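Local coordinates for protein esterase (Thermotoga maritima, PDB 3DOH) that acts as a thermostable esterase that hydrolyses carboxylic esters, with an immunoglobulin-like domain alongside its alpha/beta-hydrolase domain, at residues G349-K353 with H354-P358; K14-E18 with G19-C23; R252-L255 with D256-N259; N259-E262 with N263-Y266; Q36-S39 with P40-S44. All coordinates share one frame; numbering follows the deposited sequence.

Interaction 1. Residues G349-K353 with H354-P358; sequences GFMEK and HGWDP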
loop_
_atom_site.group_PDB
_atom_site.type_symbol
_atom_site.label_atom_id
_atom_site.label_comp_id
_atom_site.label_asym_id
_atom_site.label_seq_id
_atom_site.Cartn_x
_atom_site.Cartn_y
_atom_site.Cartn_z
ATOM N N GLY A 349 0.413 27.161 -3.371
ATOM C CA GLY A 349 0.521 25.792 -2.900
ATOM C C GLY A 349 0.182 25.521 -1.429
ATOM O O GLY A 349 -0.197 24.389 -1.081
ATOM N N PHE A 350 0.314 26.523 -0.560
ATOM C CA PHE A 350 0.026 26.327 0.860
ATOM C C PHE A 350 -1.383 25.743 1.116
ATOM O O PHE A 350 -1.578 24.831 1.962
ATOM C CB PHE A 350 0.190 27.628 1.641
ATOM C CG PHE A 350 -0.341 27.562 3.036
ATOM C CD1 PHE A 350 0.511 27.378 4.106
ATOM C CD2 PHE A 350 -1.692 27.673 3.284
ATOM C CE1 PHE A 350 0.022 27.322 5.425
ATOM C CE2 PHE A 350 -2.195 27.599 4.582
ATOM C CZ PHE A 350 -1.344 27.432 5.654
ATOM N N MET A 351 -2.358 26.296 0.397
ATOM C CA MET A 351 -3.729 25.887 0.563
ATOM C C MET A 351 -3.916 24.435 0.112
ATOM O O MET A 351 -4.387 23.602 0.923
ATOM C CB MET A 351 -4.666 26.839 -0.174
ATOM C CG MET A 351 -4.621 28.275 0.344
ATOM S SD MET A 351 -5.354 28.468 1.984
ATOM C CE MET A 351 -7.066 28.346 1.568
ATOM N N GLU A 352 -3.526 24.111 -1.139
ATOM C CA GLU A 352 -3.778 22.740 -1.654
ATOM C C GLU A 352 -2.994 21.722 -0.841
ATOM O O GLU A 352 -3.480 20.619 -0.613
ATOM C CB GLU A 352 -3.531 22.574 -3.162
ATOM C CG GLU A 352 -4.328 23.562 -4.081
ATOM C CD GLU A 352 -5.752 23.098 -4.508
ATOM O OE1 GLU A 352 -6.542 22.565 -3.660
ATOM O OE2 GLU A 352 -6.077 23.306 -5.721
ATOM N N LYS A 353 -1.814 22.109 -0.364
ATOM C CA LYS A 353 -1.070 21.265 0.547
ATOM C C LYS A 353 -1.954 20.879 1.727
ATOM O O LYS A 353 -1.971 19.725 2.106
ATOM C CB LYS A 353 0.249 21.945 0.971
ATOM C CG LYS A 353 0.895 21.445 2.285
ATOM C CD LYS A 353 2.114 22.323 2.746
ATOM C CE LYS A 353 3.105 21.530 3.678
ATOM N NZ LYS A 353 2.568 21.203 5.059
ATOM N N HIS A 354 -2.734 21.815 2.276
ATOM C CA HIS A 354 -3.601 21.514 3.456
ATOM C C HIS A 354 -4.992 21.007 3.081
ATOM O O HIS A 354 -5.851 20.834 3.961
ATOM C CB HIS A 354 -3.755 22.726 4.359
ATOM C CG HIS A 354 -2.510 23.114 5.073
ATOM N ND1 HIS A 354 -2.319 22.866 6.412
ATOM C CD2 HIS A 354 -1.393 23.743 4.646
ATOM C CE1 HIS A 354 -1.138 23.329 6.784
ATOM N NE2 HIS A 354 -0.555 23.862 5.730
ATOM N N GLY A 355 -5.204 20.798 1.781
ATOM C CA GLY A 355 -6.400 20.185 1.236
ATOM C C GLY A 355 -7.519 21.165 0.947
ATOM O O GLY A 355 -8.688 20.784 0.938
ATOM N N TRP A 356 -7.174 22.429 0.711
ATOM C CA TRP A 356 -8.153 23.503 0.653
ATOM C C TRP A 356 -8.054 24.135 -0.710
ATOM O O TRP A 356 -6.946 24.328 -1.225
ATOM C CB TRP A 356 -7.871 24.568 1.749
ATOM C CG TRP A 356 -7.947 24.056 3.179
ATOM C CD1 TRP A 356 -8.865 23.152 3.682
ATOM C CD2 TRP A 356 -7.101 24.427 4.299
ATOM N NE1 TRP A 356 -8.626 22.938 5.029
ATOM C CE2 TRP A 356 -7.547 23.691 5.427
ATOM C CE3 TRP A 356 -6.001 25.290 4.452
ATOM C CZ2 TRP A 356 -6.937 23.797 6.681
ATOM C CZ3 TRP A 356 -5.394 25.388 5.711
ATOM C CH2 TRP A 356 -5.874 24.661 6.803
ATOM N N ASP A 357 -9.211 24.417 -1.307
ATOM C CA ASP A 357 -9.317 25.273 -2.475
ATOM C C ASP A 357 -8.585 26.620 -2.160
ATOM O O ASP A 357 -8.835 27.201 -1.093
ATOM C CB ASP A 357 -10.810 25.495 -2.742
ATOM C CG ASP A 357 -11.076 26.359 -3.989
ATOM O OD1 ASP A 357 -10.629 27.555 -4.035
ATOM O OD2 ASP A 357 -11.742 25.816 -4.923
ATOM N N PRO A 358 -7.667 27.114 -3.051
ATOM C CA PRO A 358 -6.962 28.342 -2.602
ATOM C C PRO A 358 -7.856 29.579 -2.421
ATOM O O PRO A 358 -7.419 30.545 -1.863
ATOM C CB PRO A 358 -5.838 28.570 -3.659
ATOM C CG PRO A 358 -6.103 27.686 -4.751
ATOM C CD PRO A 358 -7.201 26.677 -4.381
#

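Interaction 2. Residues K14-E18 with G19-C23; sequences KVFPE and GEKVC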
loop_
_atom_site.group_PDB
_atom_site.type_symbol
_atom_site.label_atom_id
_atom_site.label_comp_id
_atom_site.label_asym_id
_atom_site.label_seq_id
_atom_site.Cartn_x
_atom_site.Cartn_y
_atom_site.Cartn_z
ATOM N N LYS A 14 -21.891 20.395 13.548
ATOM C CA LYS A 14 -20.942 21.293 14.138
ATOM C C LYS A 14 -20.299 22.042 12.972
ATOM O O LYS A 14 -20.136 21.469 11.866
ATOM C CB LYS A 14 -19.928 20.443 14.876
ATOM C CG LYS A 14 -18.901 21.196 15.665
ATOM C CD LYS A 14 -17.646 20.376 15.720
ATOM C CE LYS A 14 -16.844 20.650 16.959
ATOM N NZ LYS A 14 -17.464 19.977 18.134
ATOM N N VAL A 15 -19.919 23.299 13.171
ATOM C CA VAL A 15 -19.337 24.019 12.040
ATOM C C VAL A 15 -17.815 23.812 12.021
ATOM O O VAL A 15 -17.092 24.269 12.946
ATOM C CB VAL A 15 -19.725 25.537 12.000
ATOM C CG1 VAL A 15 -19.169 26.219 10.753
ATOM C CG2 VAL A 15 -21.248 25.724 12.081
ATOM N N PHE A 16 -17.342 23.121 10.976
ATOM C CA PHE A 16 -15.916 22.853 10.807
ATOM C C PHE A 16 -15.308 23.870 9.820
ATOM O O PHE A 16 -16.051 24.541 9.068
ATOM C CB PHE A 16 -15.684 21.423 10.318
ATOM C CG PHE A 16 -16.003 20.382 11.329
ATOM C CD1 PHE A 16 -17.269 19.780 11.353
ATOM C CD2 PHE A 16 -15.056 20.011 12.299
ATOM C CE1 PHE A 16 -17.590 18.815 12.320
ATOM C CE2 PHE A 16 -15.360 19.067 13.267
ATOM C CZ PHE A 16 -16.607 18.448 13.278
ATOM N N PRO A 17 -13.957 23.982 9.788
ATOM C CA PRO A 17 -13.424 25.050 8.948
ATOM C C PRO A 17 -14.001 25.101 7.521
ATOM O O PRO A 17 -14.167 26.197 6.969
ATOM C CB PRO A 17 -11.914 24.790 8.986
ATOM C CG PRO A 17 -11.704 24.183 10.365
ATOM C CD PRO A 17 -12.875 23.231 10.473
ATOM N N GLU A 18 -14.339 23.951 6.932
ATOM C CA GLU A 18 -14.886 23.958 5.561
ATOM C C GLU A 18 -16.428 23.921 5.550
ATOM O O GLU A 18 -17.052 23.629 4.519
ATOM C CB GLU A 18 -14.304 22.817 4.733
ATOM C CG GLU A 18 -12.809 22.505 5.038
ATOM C CD GLU A 18 -12.594 21.241 5.904
ATOM O OE1 GLU A 18 -12.522 21.353 7.184
ATOM O OE2 GLU A 18 -12.506 20.132 5.282
ATOM N N GLY A 19 -17.031 24.228 6.706
ATOM C CA GLY A 19 -18.468 24.289 6.846
ATOM C C GLY A 19 -19.066 23.257 7.772
ATOM O O GLY A 19 -18.342 22.463 8.403
ATOM N N GLU A 20 -20.393 23.258 7.844
ATOM C CA GLU A 20 -21.119 22.487 8.842
ATOM C C GLU A 20 -21.267 21.035 8.407
ATOM O O GLU A 20 -21.677 20.745 7.283
ATOM C CB GLU A 20 -22.496 23.102 9.098
ATOM C CG GLU A 20 -23.386 22.274 10.011
ATOM C CD GLU A 20 -24.860 22.556 9.800
ATOM O OE1 GLU A 20 -25.253 22.841 8.648
ATOM O OE2 GLU A 20 -25.625 22.492 10.784
ATOM N N LYS A 21 -20.928 20.127 9.314
ATOM C CA LYS A 21 -20.940 18.711 9.037
ATOM C C LYS A 21 -21.707 18.056 10.156
ATOM O O LYS A 21 -21.714 18.546 11.294
ATOM C CB LYS A 21 -19.545 18.101 9.047
ATOM C CG LYS A 21 -18.435 18.641 8.098
ATOM C CD LYS A 21 -17.190 17.731 8.268
ATOM C CE LYS A 21 -16.073 18.075 7.339
ATOM N NZ LYS A 21 -16.436 17.790 5.935
ATOM N N VAL A 22 -22.342 16.937 9.837
ATOM C CA VAL A 22 -22.895 16.064 10.856
ATOM C C VAL A 22 -21.724 15.230 11.428
ATOM O O VAL A 22 -21.143 14.394 10.714
ATOM C CB VAL A 22 -23.941 15.084 10.282
ATOM C CG1 VAL A 22 -24.626 14.374 11.399
ATOM C CG2 VAL A 22 -24.958 15.790 9.448
ATOM N N CYS A 23 -21.426 15.450 12.711
ATOM C CA CYS A 23 -20.275 14.850 13.377
ATOM C C CYS A 23 -20.695 13.771 14.362
ATOM O O CYS A 23 -19.907 12.907 14.722
ATOM C CB CYS A 23 -19.443 15.920 14.088
ATOM S SG CYS A 23 -20.304 16.703 15.440
#

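Interaction 3. Residues R252-L255 with D256-N259; sequences RKLL and DEYN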
loop_
_atom_site.group_PDB
_atom_site.type_symbol
_atom_site.label_atom_id
_atom_site.label_comp_id
_atom_site.label_asym_id
_atom_site.label_seq_id
_atom_site.Cartn_x
_atom_site.Cartn_y
_atom_site.Cartn_z
ATOM N N ARG A 252 -26.694 49.589 14.874
ATOM C CA ARG A 252 -27.251 50.664 15.729
ATOM C C ARG A 252 -28.413 50.199 16.557
ATOM O O ARG A 252 -28.539 50.635 17.689
ATOM C CB ARG A 252 -27.629 51.905 14.939
ATOM C CG ARG A 252 -26.489 52.371 14.081
ATOM C CD ARG A 252 -26.681 53.810 13.591
ATOM N NE ARG A 252 -25.383 54.391 13.241
ATOM C CZ ARG A 252 -25.072 54.864 12.034
ATOM N NH1 ARG A 252 -25.997 54.854 11.051
ATOM N NH2 ARG A 252 -23.846 55.359 11.815
ATOM N N LYS A 253 -29.241 49.309 16.018
ATOM C CA LYS A 253 -30.330 48.747 16.807
ATOM C C LYS A 253 -29.686 48.049 18.011
ATOM O O LYS A 253 -30.071 48.265 19.173
ATOM C CB LYS A 253 -31.202 47.777 15.994
ATOM C CG LYS A 253 -32.316 47.180 16.832
ATOM C CD LYS A 253 -33.181 46.002 16.227
ATOM C CE LYS A 253 -34.062 46.409 15.041
ATOM N NZ LYS A 253 -34.944 47.584 15.310
ATOM N N LEU A 254 -28.667 47.246 17.717
ATOM C CA LEU A 254 -27.987 46.432 18.711
ATOM C C LEU A 254 -27.402 47.272 19.849
ATOM O O LEU A 254 -27.544 46.924 21.041
ATOM C CB LEU A 254 -26.886 45.634 18.021
ATOM C CG LEU A 254 -27.104 44.187 17.568
ATOM C CD1 LEU A 254 -28.557 43.679 17.558
ATOM C CD2 LEU A 254 -26.432 44.007 16.248
ATOM N N LEU A 255 -26.749 48.365 19.468
ATOM C CA LEU A 255 -26.167 49.300 20.410
ATOM C C LEU A 255 -27.250 49.817 21.306
ATOM O O LEU A 255 -27.047 49.898 22.509
ATOM C CB LEU A 255 -25.519 50.500 19.692
ATOM C CG LEU A 255 -24.261 50.334 18.844
ATOM C CD1 LEU A 255 -23.718 51.696 18.374
ATOM C CD2 LEU A 255 -23.213 49.618 19.641
ATOM N N ASP A 256 -28.387 50.190 20.719
ATOM C CA ASP A 256 -29.533 50.614 21.502
ATOM C C ASP A 256 -29.991 49.487 22.395
ATOM O O ASP A 256 -30.105 49.677 23.595
ATOM C CB ASP A 256 -30.687 51.069 20.607
ATOM C CG ASP A 256 -30.331 52.292 19.781
ATOM O OD1 ASP A 256 -29.441 53.055 20.199
ATOM O OD2 ASP A 256 -30.939 52.482 18.710
ATOM N N GLU A 257 -30.218 48.303 21.842
ATOM C CA GLU A 257 -30.810 47.225 22.652
ATOM C C GLU A 257 -29.909 46.561 23.670
ATOM O O GLU A 257 -30.406 45.829 24.497
ATOM C CB GLU A 257 -31.344 46.103 21.758
ATOM C CG GLU A 257 -32.727 46.289 21.200
ATOM C CD GLU A 257 -32.897 45.565 19.890
ATOM O OE1 GLU A 257 -31.869 45.200 19.304
ATOM O OE2 GLU A 257 -34.034 45.366 19.411
ATOM N N TYR A 258 -28.585 46.724 23.557
ATOM C CA TYR A 258 -27.637 45.843 24.278
ATOM C C TYR A 258 -26.446 46.555 24.878
ATOM O O TYR A 258 -26.084 47.664 24.465
ATOM C CB TYR A 258 -27.143 44.704 23.372
ATOM C CG TYR A 258 -28.177 43.651 23.002
ATOM C CD1 TYR A 258 -28.600 42.674 23.939
ATOM C CD2 TYR A 258 -28.723 43.608 21.712
ATOM C CE1 TYR A 258 -29.557 41.686 23.590
ATOM C CE2 TYR A 258 -29.687 42.629 21.357
ATOM C CZ TYR A 258 -30.089 41.692 22.308
ATOM O OH TYR A 258 -31.004 40.764 21.951
ATOM N N ASN A 259 -25.828 45.889 25.858
ATOM C CA ASN A 259 -24.638 46.439 26.526
ATOM C C ASN A 259 -23.366 46.120 25.710
ATOM O O ASN A 259 -22.503 45.320 26.097
ATOM C CB ASN A 259 -24.567 46.008 28.005
ATOM C CG ASN A 259 -24.525 44.491 28.186
ATOM O OD1 ASN A 259 -25.165 43.738 27.435
ATOM N ND2 ASN A 259 -23.772 44.029 29.207
#

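Interaction 4. Residues N259-E262 with N263-Y266; sequences NIDE and NRIY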
loop_
_atom_site.group_PDB
_atom_site.type_symbol
_atom_site.label_atom_id
_atom_site.label_comp_id
_atom_site.label_asym_id
_atom_site.label_seq_id
_atom_site.Cartn_x
_atom_site.Cartn_y
_atom_site.Cartn_z
ATOM N N ASN A 259 -25.828 45.889 25.858
ATOM C CA ASN A 259 -24.638 46.439 26.526
ATOM C C ASN A 259 -23.366 46.120 25.710
ATOM O O ASN A 259 -22.503 45.320 26.097
ATOM C CB ASN A 259 -24.567 46.008 28.005
ATOM C CG ASN A 259 -24.525 44.491 28.186
ATOM O OD1 ASN A 259 -25.165 43.738 27.435
ATOM N ND2 ASN A 259 -23.772 44.029 29.207
ATOM N N ILE A 260 -23.311 46.740 24.536
ATOM C CA ILE A 260 -22.253 46.539 23.576
ATOM C C ILE A 260 -21.382 47.768 23.716
ATOM O O ILE A 260 -21.882 48.842 24.097
ATOM C CB ILE A 260 -22.836 46.339 22.152
ATOM C CG1 ILE A 260 -23.561 44.958 22.082
ATOM C CG2 ILE A 260 -21.781 46.535 21.071
ATOM C CD1 ILE A 260 -24.409 44.714 20.820
ATOM N N ASP A 261 -20.077 47.592 23.486
ATOM C CA ASP A 261 -19.088 48.650 23.658
ATOM C C ASP A 261 -18.868 49.372 22.337
ATOM O O ASP A 261 -18.259 48.812 21.430
ATOM C CB ASP A 261 -17.785 48.042 24.201
ATOM C CG ASP A 261 -16.693 49.075 24.407
ATOM O OD1 ASP A 261 -16.785 50.154 23.780
ATOM O OD2 ASP A 261 -15.758 48.817 25.207
ATOM N N GLU A 262 -19.384 50.598 22.217
ATOM C CA GLU A 262 -19.206 51.398 20.985
ATOM C C GLU A 262 -17.740 51.415 20.530
ATOM O O GLU A 262 -17.456 51.661 19.365
ATOM C CB GLU A 262 -19.665 52.880 21.129
ATOM C CG GLU A 262 -20.702 53.204 22.216
ATOM C CD GLU A 262 -20.140 53.173 23.658
ATOM O OE1 GLU A 262 -20.514 52.253 24.449
ATOM O OE2 GLU A 262 -19.317 54.077 23.992
ATOM N N ASN A 263 -16.814 51.217 21.462
ATOM C CA ASN A 263 -15.382 51.270 21.143
ATOM C C ASN A 263 -14.720 49.991 20.614
ATOM O O ASN A 263 -13.543 49.999 20.293
ATOM C CB ASN A 263 -14.597 51.781 22.343
ATOM C CG ASN A 263 -15.079 53.152 22.805
ATOM O OD1 ASN A 263 -15.121 53.415 24.001
ATOM N ND2 ASN A 263 -15.445 54.033 21.850
ATOM N N ARG A 264 -15.489 48.911 20.536
ATOM C CA ARG A 264 -14.957 47.624 20.106
ATOM C C ARG A 264 -15.962 46.884 19.233
ATOM O O ARG A 264 -16.312 45.737 19.510
ATOM C CB ARG A 264 -14.580 46.768 21.316
ATOM C CG ARG A 264 -13.703 47.482 22.332
ATOM C CD ARG A 264 -12.633 46.555 22.886
ATOM N NE ARG A 264 -12.992 46.027 24.198
ATOM C CZ ARG A 264 -12.689 44.804 24.621
ATOM N NH1 ARG A 264 -12.019 43.976 23.833
ATOM N NH2 ARG A 264 -13.057 44.409 25.832
ATOM N N ILE A 265 -16.424 47.546 18.177
ATOM C CA ILE A 265 -17.199 46.875 17.143
ATOM C C ILE A 265 -16.207 46.494 16.039
ATOM O O ILE A 265 -15.712 47.357 15.296
ATOM C CB ILE A 265 -18.385 47.746 16.602
ATOM C CG1 ILE A 265 -19.404 47.984 17.715
ATOM C CG2 ILE A 265 -19.104 47.048 15.425
ATOM C CD1 ILE A 265 -20.321 49.148 17.404
ATOM N N TYR A 266 -15.889 45.214 15.977
ATOM C CA TYR A 266 -14.919 44.693 15.050
ATOM C C TYR A 266 -15.690 44.178 13.864
ATOM O O TYR A 266 -16.893 43.974 13.928
ATOM C CB TYR A 266 -14.198 43.562 15.713
ATOM C CG TYR A 266 -13.554 43.918 17.061
ATOM C CD1 TYR A 266 -12.705 45.007 17.183
ATOM C CD2 TYR A 266 -13.740 43.116 18.200
ATOM C CE1 TYR A 266 -12.096 45.315 18.391
ATOM C CE2 TYR A 266 -13.120 43.421 19.414
ATOM C CZ TYR A 266 -12.304 44.524 19.494
ATOM O OH TYR A 266 -11.656 44.872 20.683
#

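Interaction 5. Residues Q36-S39 with P40-S44; sequences QKLS and PDQFS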
loop_
_atom_site.group_PDB
_atom_site.type_symbol
_atom_site.label_atom_id
_atom_site.label_comp_id
_atom_site.label_asym_id
_atom_site.label_seq_id
_atom_site.Cartn_x
_atom_site.Cartn_y
_atom_site.Cartn_z
ATOM N N GLN A 36 -19.120 1.318 28.330
ATOM C CA GLN A 36 -17.934 0.510 28.504
ATOM C C GLN A 36 -18.064 -0.698 27.583
ATOM O O GLN A 36 -17.106 -1.091 26.934
ATOM C CB GLN A 36 -17.815 0.146 29.993
ATOM C CG GLN A 36 -17.025 -1.120 30.377
ATOM C CD GLN A 36 -17.599 -1.785 31.652
ATOM O OE1 GLN A 36 -17.828 -1.116 32.681
ATOM N NE2 GLN A 36 -17.861 -3.102 31.575
ATOM N N LYS A 37 -19.280 -1.238 27.482
ATOM C CA LYS A 37 -19.554 -2.437 26.660
ATOM C C LYS A 37 -19.978 -2.204 25.179
ATOM O O LYS A 37 -20.161 -3.166 24.426
ATOM C CB LYS A 37 -20.544 -3.379 27.393
ATOM C CG LYS A 37 -19.872 -4.608 28.071
ATOM C CD LYS A 37 -20.855 -5.777 28.295
ATOM C CE LYS A 37 -20.218 -7.186 28.078
ATOM N NZ LYS A 37 -19.726 -7.896 29.325
ATOM N N LEU A 38 -20.118 -0.937 24.767
ATOM C CA LEU A 38 -20.501 -0.572 23.398
ATOM C C LEU A 38 -19.286 -0.563 22.471
ATOM O O LEU A 38 -18.149 -0.394 22.925
ATOM C CB LEU A 38 -21.181 0.799 23.391
ATOM C CG LEU A 38 -22.701 0.953 23.539
ATOM C CD1 LEU A 38 -23.443 -0.249 24.193
ATOM C CD2 LEU A 38 -22.986 2.240 24.293
ATOM N N SER A 39 -19.516 -0.736 21.177
ATOM C CA SER A 39 -18.435 -0.728 20.212
ATOM C C SER A 39 -19.012 -0.294 18.857
ATOM O O SER A 39 -20.151 -0.598 18.571
ATOM C CB SER A 39 -17.796 -2.132 20.164
ATOM O OG SER A 39 -17.111 -2.383 18.946
ATOM N N PRO A 40 -18.243 0.446 18.036
ATOM C CA PRO A 40 -18.716 0.972 16.730
ATOM C C PRO A 40 -19.413 -0.023 15.809
ATOM O O PRO A 40 -20.347 0.332 15.106
ATOM C CB PRO A 40 -17.421 1.494 16.082
ATOM C CG PRO A 40 -16.622 1.948 17.264
ATOM C CD PRO A 40 -16.861 0.884 18.315
ATOM N N ASP A 41 -18.986 -1.269 15.826
ATOM C CA ASP A 41 -19.575 -2.265 14.927
ATOM C C ASP A 41 -20.947 -2.790 15.357
ATOM O O ASP A 41 -21.445 -3.768 14.788
ATOM C CB ASP A 41 -18.595 -3.426 14.682
ATOM C CG ASP A 41 -18.257 -4.222 15.960
ATOM O OD1 ASP A 41 -17.586 -5.252 15.788
ATOM O OD2 ASP A 41 -18.659 -3.863 17.110
ATOM N N GLN A 42 -21.547 -2.170 16.366
ATOM C CA GLN A 42 -22.880 -2.577 16.811
ATOM C C GLN A 42 -23.941 -1.643 16.204
ATOM O O GLN A 42 -25.139 -1.817 16.407
ATOM C CB GLN A 42 -22.995 -2.560 18.325
ATOM C CG GLN A 42 -22.000 -3.426 19.108
ATOM C CD GLN A 42 -22.158 -3.213 20.606
ATOM O OE1 GLN A 42 -22.139 -2.075 21.077
ATOM N NE2 GLN A 42 -22.351 -4.291 21.355
ATOM N N PHE A 43 -23.492 -0.654 15.448
ATOM C CA PHE A 43 -24.401 0.336 14.939
ATOM C C PHE A 43 -24.106 0.624 13.484
ATOM O O PHE A 43 -23.069 0.232 12.971
ATOM C CB PHE A 43 -24.212 1.601 15.747
ATOM C CG PHE A 43 -24.537 1.456 17.199
ATOM C CD1 PHE A 43 -25.792 1.811 17.677
ATOM C CD2 PHE A 43 -23.578 1.003 18.096
ATOM C CE1 PHE A 43 -26.101 1.711 19.024
ATOM C CE2 PHE A 43 -23.872 0.889 19.448
ATOM C CZ PHE A 43 -25.135 1.247 19.912
ATOM N N SER A 44 -25.006 1.330 12.838
ATOM C CA SER A 44 -24.790 1.748 11.478
ATOM C C SER A 44 -25.318 3.160 11.311
ATOM O O SER A 44 -26.345 3.521 11.916
ATOM C CB SER A 44 -25.567 0.846 10.570
ATOM O OG SER A 44 -25.322 1.205 9.243
HETATM O O HOH W 1 -15.923 -1.858 16.256
#

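Interaction 1. Residues G349-K353 with H354-P358
Trp-356 N reaches back to Met-351 O, 3.0 Å away, at the end of helix 350-353. This bond is part of a Schellman motif that stops the short helix. Gly-355 N also bonds to Glu-352 O, and its positive phi of 88° favours glycine. His-354 N bonds to Phe-350 O. Asp-357 OD1 bonds to the backbone N of His-359, which probably belongs to the catalytic triad.

Phe-350 holds CG anti to its own N (chi1 169°), which turns the ring under the imidazole. His-354 CD2 lies over the centre of the Phe-350 ring, 3.7 Å from its plane. The two planes are oblique, at 31°. Replacing Phe-350 by alanine would probably take away the surface under the His-354 ring and open a gap beside Trp-356 and Pro-364.

Met-351 makes a Met-aromatic contact, with SD at the edge of the Trp-356 ring. Among the apolar contacts, Met-351 CB lies 4.1 Å from Pro-358 CB, and Met-351 CE lies 3.9 Å from Trp-356 CB.

Interaction 2. Residues K14-E18 with G19-C23
Phe-16 and Gly-19 close a beta hairpin between strand 8-16 and strand 19-29 of the Ig-like domain. The chain reverses in a type I turn from Phe-16 to Gly-19. These two residues form a hydrogen-bonded antiparallel pair, with Phe-16 N 2.8 Å from Gly-19 O and a return bond from Gly-19 N to Phe-16 O. Any side chain at Gly-19 would jam against the carbonyl of Glu-18. Lys-14 and Lys-21 form the next hydrogen-bonded pair, and Lys-21 N lies 3.0 Å from Lys-14 O.

The Phe-16 side chain runs across the hairpin. Its CB lies 3.4 Å from Gly-19 O. With CG anti to the carbonyl carbon (chi1 -69°), the ring turns toward the second strand. CD1 then meets Lys-21 CG at 3.6 Å, and the lysine chain crosses the phenylalanine at about a right angle. A serine in place of Phe-16 would probably strip an apolar surface from the aliphatic part of Lys-21 and from the CB of Cys-23.

Val-15 and Glu-20 point to the other face, where Val-15 CG2 touches Glu-20 CB. The Glu-20 carboxylate has its own partners, a salt bridge to Arg-105 among them, and Lys-21 NZ bonds to Ser-92. At the far rim of the Phe-16 ring, CE1 and CZ both sit 3.9 Å from Cys-23 CB, which lies near the ring plane.

Interaction 3. Residues R252-L255 with D256-N259
Glu-257 N gives its hydrogen to Lys-253 O, 2.7 Å away, near the end of helix 242-257. One residue earlier, Asp-256 N bonds to Arg-252 O at 3.1 Å. The next bond of the series is weak. Tyr-258 N meets Leu-254 O with an N-H...O angle of only 117°, as the chain leaves the helix at Tyr-258.

The Glu-257 carboxylate lies against the aliphatic part of Lys-253, with OE1 3.4 Å from Lys-253 CD. Lys-253 NZ is 4.8 Å from Glu-257 OE2, so the opposite charges are near but form no salt bridge. Leu-254 CD1 packs on Tyr-258 CE2 at 4.1 Å. After the helix, Asn-259 ND2 is satisfied by the backbone O of Arg-172.

Leu-254 and Tyr-258 both rest on Leu-162 of strand 157-163, and Leu-254 also touches Leu-217. This is the last turn of a helix laid on the central sheet, as in the alpha/beta-hydrolase fold.

Interaction 4. Residues N259-E262 with N263-Y266
A type I beta turn from Asp-261 to Arg-264 joins the short strand 260-261 to strand 264-270 of the central sheet. Its defining bond runs from Arg-264 N to Asp-261 O, 2.9 Å long and nearly straight at 169°. The Asp-261 carboxylate folds back over the same turn. Its CG is anti to the backbone N (chi1 180°), which carries OD1 toward the backbone N of Asn-263. That would make an Asx turn, though the position of Asn-263 N is doubtful.

Asp-261 OD2 lies at the edge of the Arg-264 guanidinium, 4.1 Å from NE. This is beyond a salt bridge, and the two flat groups stand almost perpendicular. Arg-264 NH1 instead bonds in its guanidinium plane to Tyr-266 OH, at 3.3 Å. Glu-262 OE1 forms a salt bridge with Lys-173 NZ.

On the buried side Ile-260 CG2 approaches Ile-265 CG1 at 4.4 Å, and both residues touch Leu-255 of helix 242-257. The corner starts a central parallel strand that probably leads to the nucleophile elbow of the alpha/beta-hydrolase fold.

Interaction 5. Residues Q36-S39 with P40-S44
Gln-42 N bonds to Ser-39 O, 3.0 Å apart, as the chain turns through the short 3-10 segment 40-42 before strand 43-48. The Gln-42 side chain answers in the reverse direction. Its OE1 accepts from Ser-39 N at 2.9 Å, with the donor lying above the amide plane. Two bonds therefore join the same two residues, and the one at OE1 holds the glutamine amide in place. Its OE1 also sits against Leu-38, 3.8 Å from CB.

Ser-39 OG donates to Asp-41 OD2 at 2.8 Å and meets it from above the carboxylate plane. Asp-41 holds CG between its backbone N and carbonyl carbon (chi1 63°), which bends the carboxylate back toward the serine. A water donates to Ser-39 OG and takes a weak bond from Asp-41 N.

Ser-39 O lies at the edge of the Phe-43 ring, and Leu-38 CG is 4.3 Å from Phe-43 CE2. Both apolar residues pack on Val-61 and Val-81 inside the Ig-like domain. Asp-41 O bonds to Lys-46 NZ of a neighbouring subunit. The chemistry thus implies a two-sided turn: polar groups tie its outer side to itself, water and another chain, while Leu-38 and Phe-43 anchor its inner side.

How the interactions relate
From the N terminus, interaction 2 closes the first hairpin of the Ig-like domain, and interaction 5 closes the turn before strand 43-48. Both reach the same sheet, with nearest atoms about 11 Å apart. Interaction 3 then ends helix 242-257, and interaction 4 turns the chain into strand 264-270. These two meet where Leu-255 packs on Ile-260 and Ile-265. Interaction 1 comes last, after the sheet strands of the hydrolase domain. They follow one another along the chain, interactions 3 and 4 overlapping at Asn-259; none nests in or crosses another. Interaction 1 still touches interaction 2, where Trp-356 NE1 packs on Glu-18 CG, 4.2 Å away, so hydrolase loop and hairpin turn meet.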